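Local coordinates for xylosidase (Xanthomonas axonopodis pv. citri, PDB 6XN2), which probably hydrolyses beta-1,4-linked xylo-oligosaccharides, as a family 43 glycoside hydrolase that holds xylose units in its active-site pocket, at residues 246-259 with 270-282. Numbering follows the deposited sequence.
With XYP (beta-D-xylopyranose), chain E.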
loop_
_atom_site.group_PDB
_atom_site.type_symbol
_atom_site.label_atom_id
_atom_site.label_comp_id
_atom_site.label_asym_id
_atom_site.label_seq_id
_atom_site.Cartn_x
_atom_site.Cartn_y
_atom_site.Cartn_z
ATOM N N LEU A 246 -0.571 -0.420 20.463
ATOM C CA LEU A 246 -1.975 -0.325 20.194
ATOM C C LEU A 246 -2.692 -1.617 20.497
ATOM O O LEU A 246 -2.205 -2.660 20.247
ATOM C CB LEU A 246 -2.235 0.134 18.783
ATOM C CG LEU A 246 -1.739 1.527 18.414
ATOM C CD1 LEU A 246 -2.058 1.927 17.000
ATOM C CD2 LEU A 246 -2.247 2.582 19.352
ATOM N N ARG A 247 -3.883 -1.509 21.040
ATOM C CA ARG A 247 -4.670 -2.649 21.414
ATOM C C ARG A 247 -5.474 -3.197 20.278
ATOM O O ARG A 247 -5.860 -2.500 19.412
ATOM C CB ARG A 247 -5.646 -2.282 22.516
ATOM C CG ARG A 247 -5.045 -2.041 23.865
ATOM C CD ARG A 247 -5.997 -1.249 24.733
ATOM N NE ARG A 247 -7.227 -1.942 24.996
ATOM C CZ ARG A 247 -7.553 -2.462 26.162
ATOM N NH1 ARG A 247 -6.727 -2.373 27.158
ATOM N NH2 ARG A 247 -8.688 -3.072 26.318
ATOM N N ALA A 248 -5.746 -4.476 20.344
ATOM C CA ALA A 248 -6.506 -5.139 19.339
ATOM C C ALA A 248 -7.885 -4.602 19.211
ATOM O O ALA A 248 -8.430 -4.630 18.177
ATOM C CB ALA A 248 -6.588 -6.584 19.630
ATOM N N ASP A 249 -8.422 -4.101 20.298
ATOM C CA ASP A 249 -9.744 -3.533 20.286
ATOM C C ASP A 249 -9.804 -2.052 19.918
ATOM O O ASP A 249 -10.827 -1.461 20.003
ATOM C CB ASP A 249 -10.499 -3.824 21.576
ATOM C CG ASP A 249 -9.830 -3.293 22.779
ATOM O OD1 ASP A 249 -8.927 -2.481 22.672
ATOM O OD2 ASP A 249 -10.229 -3.692 23.855
ATOM N N ASP A 250 -8.684 -1.490 19.502
ATOM C CA ASP A 250 -8.584 -0.120 19.089
ATOM C C ASP A 250 -8.608 -0.051 17.585
ATOM O O ASP A 250 -7.655 0.274 16.989
ATOM C CB ASP A 250 -7.314 0.504 19.627
ATOM C CG ASP A 250 -7.244 1.969 19.400
ATOM O OD1 ASP A 250 -8.154 2.509 18.839
ATOM O OD2 ASP A 250 -6.276 2.584 19.766
ATOM N N HIS A 251 -9.761 -0.278 16.980
ATOM C CA HIS A 251 -9.895 -0.256 15.532
ATOM C C HIS A 251 -9.773 1.117 14.857
ATOM O O HIS A 251 -9.620 1.189 13.693
ATOM C CB HIS A 251 -11.169 -0.939 15.071
ATOM C CG HIS A 251 -11.264 -2.371 15.456
ATOM N ND1 HIS A 251 -12.121 -3.244 14.855
ATOM C CD2 HIS A 251 -10.599 -3.086 16.379
ATOM C CE1 HIS A 251 -11.991 -4.432 15.395
ATOM N NE2 HIS A 251 -11.075 -4.359 16.326
ATOM N N ALA A 252 -9.844 2.180 15.627
ATOM C CA ALA A 252 -9.666 3.513 15.154
ATOM C C ALA A 252 -8.224 3.755 14.774
ATOM O O ALA A 252 -7.972 4.484 13.888
ATOM C CB ALA A 252 -10.062 4.468 16.226
ATOM N N ARG A 253 -7.288 3.102 15.441
ATOM C CA ARG A 253 -5.881 3.299 15.171
ATOM C C ARG A 253 -5.013 2.093 14.792
ATOM O O ARG A 253 -4.027 2.258 14.161
ATOM C CB ARG A 253 -5.244 3.987 16.369
ATOM C CG ARG A 253 -5.969 5.212 16.858
ATOM C CD ARG A 253 -5.247 5.895 17.980
ATOM N NE ARG A 253 -5.363 5.151 19.199
ATOM C CZ ARG A 253 -4.824 5.511 20.338
ATOM N NH1 ARG A 253 -4.137 6.612 20.414
ATOM N NH2 ARG A 253 -4.978 4.767 21.388
ATOM N N ARG A 254 -5.396 0.897 15.213
ATOM C CA ARG A 254 -4.540 -0.287 14.969
ATOM C C ARG A 254 -4.422 -0.610 13.479
ATOM O O ARG A 254 -5.349 -0.394 12.748
ATOM C CB ARG A 254 -4.994 -1.497 15.782
ATOM C CG ARG A 254 -6.320 -2.089 15.352
ATOM C CD ARG A 254 -6.213 -3.087 14.254
ATOM N NE ARG A 254 -7.511 -3.602 13.894
ATOM C CZ ARG A 254 -8.333 -3.003 13.063
ATOM N NH1 ARG A 254 -7.994 -1.859 12.517
ATOM N NH2 ARG A 254 -9.490 -3.540 12.774
ATOM N N PHE A 255 -3.277 -1.154 13.103
ATOM C CA PHE A 255 -2.972 -1.545 11.745
ATOM C C PHE A 255 -3.900 -2.588 11.151
ATOM O O PHE A 255 -4.210 -3.525 11.779
ATOM C CB PHE A 255 -1.525 -2.024 11.686
ATOM C CG PHE A 255 -1.147 -2.651 10.389
ATOM C CD1 PHE A 255 -0.767 -1.888 9.337
ATOM C CD2 PHE A 255 -1.202 -3.997 10.233
ATOM C CE1 PHE A 255 -0.432 -2.442 8.147
ATOM C CE2 PHE A 255 -0.870 -4.567 9.039
ATOM C CZ PHE A 255 -0.488 -3.781 7.990
ATOM N N PHE A 256 -4.340 -2.389 9.920
ATOM C CA PHE A 256 -5.186 -3.333 9.227
ATOM C C PHE A 256 -4.494 -3.881 8.001
ATOM O O PHE A 256 -4.354 -5.046 7.901
ATOM C CB PHE A 256 -6.489 -2.719 8.816
ATOM C CG PHE A 256 -7.496 -3.683 8.279
ATOM C CD1 PHE A 256 -7.580 -3.939 6.944
ATOM C CD2 PHE A 256 -8.419 -4.269 9.107
ATOM C CE1 PHE A 256 -8.523 -4.778 6.449
ATOM C CE2 PHE A 256 -9.362 -5.107 8.612
ATOM C CZ PHE A 256 -9.416 -5.363 7.285
ATOM N N GLU A 257 -4.077 -3.020 7.088
ATOM C CA GLU A 257 -3.393 -3.411 5.870
ATOM C C GLU A 257 -2.645 -2.257 5.194
ATOM O O GLU A 257 -2.625 -1.181 5.685
ATOM C CB GLU A 257 -4.345 -4.053 4.862
ATOM C CG GLU A 257 -5.308 -3.128 4.168
ATOM C CD GLU A 257 -6.510 -3.836 3.556
ATOM O OE1 GLU A 257 -6.526 -5.039 3.458
ATOM O OE2 GLU A 257 -7.441 -3.173 3.127
ATOM N N GLY A 258 -1.962 -2.573 4.111
ATOM C CA GLY A 258 -1.303 -1.590 3.261
ATOM C C GLY A 258 -0.309 -0.619 3.879
ATOM O O GLY A 258 -0.480 0.600 3.738
ATOM N N PRO A 259 0.751 -1.110 4.495
ATOM C CA PRO A 259 1.725 -0.209 5.072
ATOM C C PRO A 259 2.508 0.562 4.035
ATOM O O PRO A 259 2.664 0.141 2.962
ATOM C CB PRO A 259 2.672 -1.141 5.804
ATOM C CG PRO A 259 2.567 -2.404 5.112
ATOM C CD PRO A 259 1.191 -2.497 4.561
ATOM N N LEU A 270 5.446 5.861 9.140
ATOM C CA LEU A 270 4.684 4.675 8.774
ATOM C C LEU A 270 3.220 5.052 8.640
ATOM O O LEU A 270 2.630 5.546 9.591
ATOM C CB LEU A 270 4.839 3.572 9.826
ATOM C CG LEU A 270 3.872 2.400 9.664
ATOM C CD1 LEU A 270 4.242 1.628 8.403
ATOM C CD2 LEU A 270 3.903 1.499 10.886
ATOM N N SER A 271 2.634 4.827 7.468
ATOM C CA SER A 271 1.208 5.077 7.287
ATOM C C SER A 271 0.527 3.806 6.786
ATOM O O SER A 271 1.173 2.938 6.196
ATOM C CB SER A 271 0.968 6.264 6.339
ATOM O OG SER A 271 1.729 6.168 5.139
ATOM N N TYR A 272 -0.752 3.681 7.082
ATOM C CA TYR A 272 -1.489 2.488 6.817
ATOM C C TYR A 272 -2.994 2.630 6.902
ATOM O O TYR A 272 -3.483 3.560 7.427
ATOM C CB TYR A 272 -1.116 1.476 7.897
ATOM C CG TYR A 272 -1.307 1.981 9.292
ATOM C CD1 TYR A 272 -2.501 1.826 9.944
ATOM C CD2 TYR A 272 -0.314 2.607 9.944
ATOM C CE1 TYR A 272 -2.693 2.285 11.196
ATOM C CE2 TYR A 272 -0.489 3.073 11.205
ATOM C CZ TYR A 272 -1.693 2.905 11.833
ATOM O OH TYR A 272 -1.869 3.360 13.077
ATOM N N SER A 273 -3.701 1.639 6.422
ATOM C CA SER A 273 -5.132 1.625 6.461
ATOM C C SER A 273 -5.612 0.988 7.751
ATOM O O SER A 273 -4.995 0.104 8.230
ATOM C CB SER A 273 -5.641 0.847 5.295
ATOM O OG SER A 273 -6.956 0.449 5.470
ATOM N N THR A 274 -6.702 1.479 8.296
ATOM C CA THR A 274 -7.285 0.937 9.503
ATOM C C THR A 274 -8.440 0.011 9.219
ATOM O O THR A 274 -9.100 -0.462 10.085
ATOM C CB THR A 274 -7.768 1.995 10.460
ATOM O OG1 THR A 274 -8.800 2.730 9.849
ATOM C CG2 THR A 274 -6.658 2.882 10.872
ATOM N N GLY A 275 -8.662 -0.238 7.969
ATOM C CA GLY A 275 -9.677 -1.189 7.552
ATOM C C GLY A 275 -11.116 -0.827 7.874
ATOM O O GLY A 275 -11.753 -0.063 7.135
ATOM N N ASP A 276 -11.622 -1.381 8.963
ATOM C CA ASP A 276 -13.010 -1.179 9.329
ATOM C C ASP A 276 -13.407 0.181 9.817
ATOM O O ASP A 276 -14.566 0.428 10.008
ATOM C CB ASP A 276 -13.552 -2.276 10.237
ATOM C CG ASP A 276 -12.863 -2.346 11.568
ATOM O OD1 ASP A 276 -11.746 -1.884 11.683
ATOM O OD2 ASP A 276 -13.467 -2.885 12.473
ATOM N N THR A 277 -12.431 1.044 10.035
ATOM C CA THR A 277 -12.687 2.399 10.407
ATOM C C THR A 277 -12.307 3.339 9.270
ATOM O O THR A 277 -12.342 4.507 9.398
ATOM C CB THR A 277 -12.067 2.805 11.719
ATOM O OG1 THR A 277 -10.687 2.538 11.686
ATOM C CG2 THR A 277 -12.708 2.043 12.823
ATOM N N HIS A 278 -11.902 2.753 8.179
ATOM C CA HIS A 278 -11.663 3.458 6.952
ATOM C C HIS A 278 -10.738 4.621 6.823
ATOM O O HIS A 278 -10.951 5.434 5.985
ATOM C CB HIS A 278 -13.006 3.797 6.324
ATOM C CG HIS A 278 -13.941 2.647 6.287
ATOM N ND1 HIS A 278 -14.077 1.822 5.205
ATOM C CD2 HIS A 278 -14.756 2.154 7.232
ATOM C CE1 HIS A 278 -14.965 0.897 5.481
ATOM N NE2 HIS A 278 -15.384 1.076 6.701
ATOM N N ARG A 279 -9.693 4.675 7.618
ATOM C CA ARG A 279 -8.747 5.727 7.475
ATOM C C ARG A 279 -7.360 5.308 7.159
ATOM O O ARG A 279 -7.006 4.207 7.339
ATOM C CB ARG A 279 -8.595 6.514 8.738
ATOM C CG ARG A 279 -9.726 6.445 9.698
ATOM C CD ARG A 279 -9.136 6.668 11.059
ATOM N NE ARG A 279 -10.099 6.466 12.072
ATOM C CZ ARG A 279 -9.960 6.833 13.321
ATOM N NH1 ARG A 279 -8.870 7.426 13.738
ATOM N NH2 ARG A 279 -10.948 6.597 14.157
ATOM N N ILE A 280 -6.604 6.261 6.667
ATOM C CA ILE A 280 -5.214 6.068 6.509
ATOM C C ILE A 280 -4.668 6.821 7.700
ATOM O O ILE A 280 -4.900 7.969 7.845
ATOM C CB ILE A 280 -4.596 6.648 5.250
ATOM C CG1 ILE A 280 -5.227 6.061 4.018
ATOM C CG2 ILE A 280 -3.136 6.302 5.229
ATOM C CD1 ILE A 280 -5.086 4.589 3.905
ATOM N N CYS A 281 -4.001 6.124 8.588
ATOM C CA CYS A 281 -3.386 6.727 9.752
ATOM C C CYS A 281 -1.877 6.740 9.612
ATOM O O CYS A 281 -1.384 6.115 8.788
ATOM C CB CYS A 281 -3.742 5.938 10.982
ATOM S SG CYS A 281 -5.421 6.182 11.540
ATOM N N TYR A 282 -1.162 7.498 10.400
ATOM C CA TYR A 282 0.285 7.449 10.332
ATOM C C TYR A 282 0.907 7.524 11.715
ATOM O O TYR A 282 0.284 7.970 12.685
ATOM C CB TYR A 282 0.839 8.560 9.419
ATOM C CG TYR A 282 0.849 9.949 10.018
ATOM C CD1 TYR A 282 -0.332 10.665 10.184
ATOM C CD2 TYR A 282 2.041 10.556 10.391
ATOM C CE1 TYR A 282 -0.326 11.938 10.724
ATOM C CE2 TYR A 282 2.057 11.827 10.934
ATOM C CZ TYR A 282 0.873 12.515 11.094
ATOM O OH TYR A 282 0.876 13.781 11.638
HETATM O O1 XYP E . -7.932 -5.892 1.021
HETATM C C1 XYP E . -7.508 -5.137 -0.090
HETATM C C2 XYP E . -6.015 -5.327 -0.252
HETATM C C3 XYP E . -5.525 -4.918 -1.605
HETATM C C4 XYP E . -6.400 -5.517 -2.686
HETATM C C5 XYP E . -7.828 -5.129 -2.437
HETATM O O2 XYP E . -5.261 -4.585 0.696
HETATM O O3 XYP E . -4.239 -5.462 -1.631
HETATM O O4 XYP E . -6.035 -5.009 -3.929
HETATM O O5 XYP E . -8.252 -5.598 -1.188
HETATM O O HOH W 1 -8.669 -0.905 3.570
#
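L270 lays CD1 against P259 CB where the strands 257-264 and 267-273 pair as a beta hairpin, part of one blade of the five-bladed beta-propeller characteristic of GH43 enzymes. Y272 swings its ring between its own backbone N and carbonyl carbon (chi1 54°), which carries OH to R253 O at 2.7 Å, nearly in line with that carbonyl; the edge of F255 faces the tyrosine ring in an offset edge-to-face pair, planes 62° apart. At S273 a classic beta bulge sets F256 and E257 against one residue: S273 O takes F256 N at 3.1 Å and, weakly, E257 N, while S273 N returns a bond to E257 O. S273 OG accepts from G275 N in an ST turn and shares a water with E257 OE2, linking the hairpin to the pocket, where E257 OE1 accepts from xylose O1 at 2.9 Å. T274 O receives R254 NH1 from above its carbonyl plane. G275 puts CA over one face of F256, 3.5 Å from the ring centroid, a CH-pi contact. D276 accepts from two side chains: OD2 meets H251 ND1 through its syn lone pair at 2.8 Å, and OD1 forms a salt bridge with R254 NH2. T277 OG1 donates to H251 O over 2.6 Å and accepts from T274 OG1. R279 turns one guanidinium face to A252 O, 3.0 Å above the plane over its centre, too far off the N-H directions for a hydrogen bond.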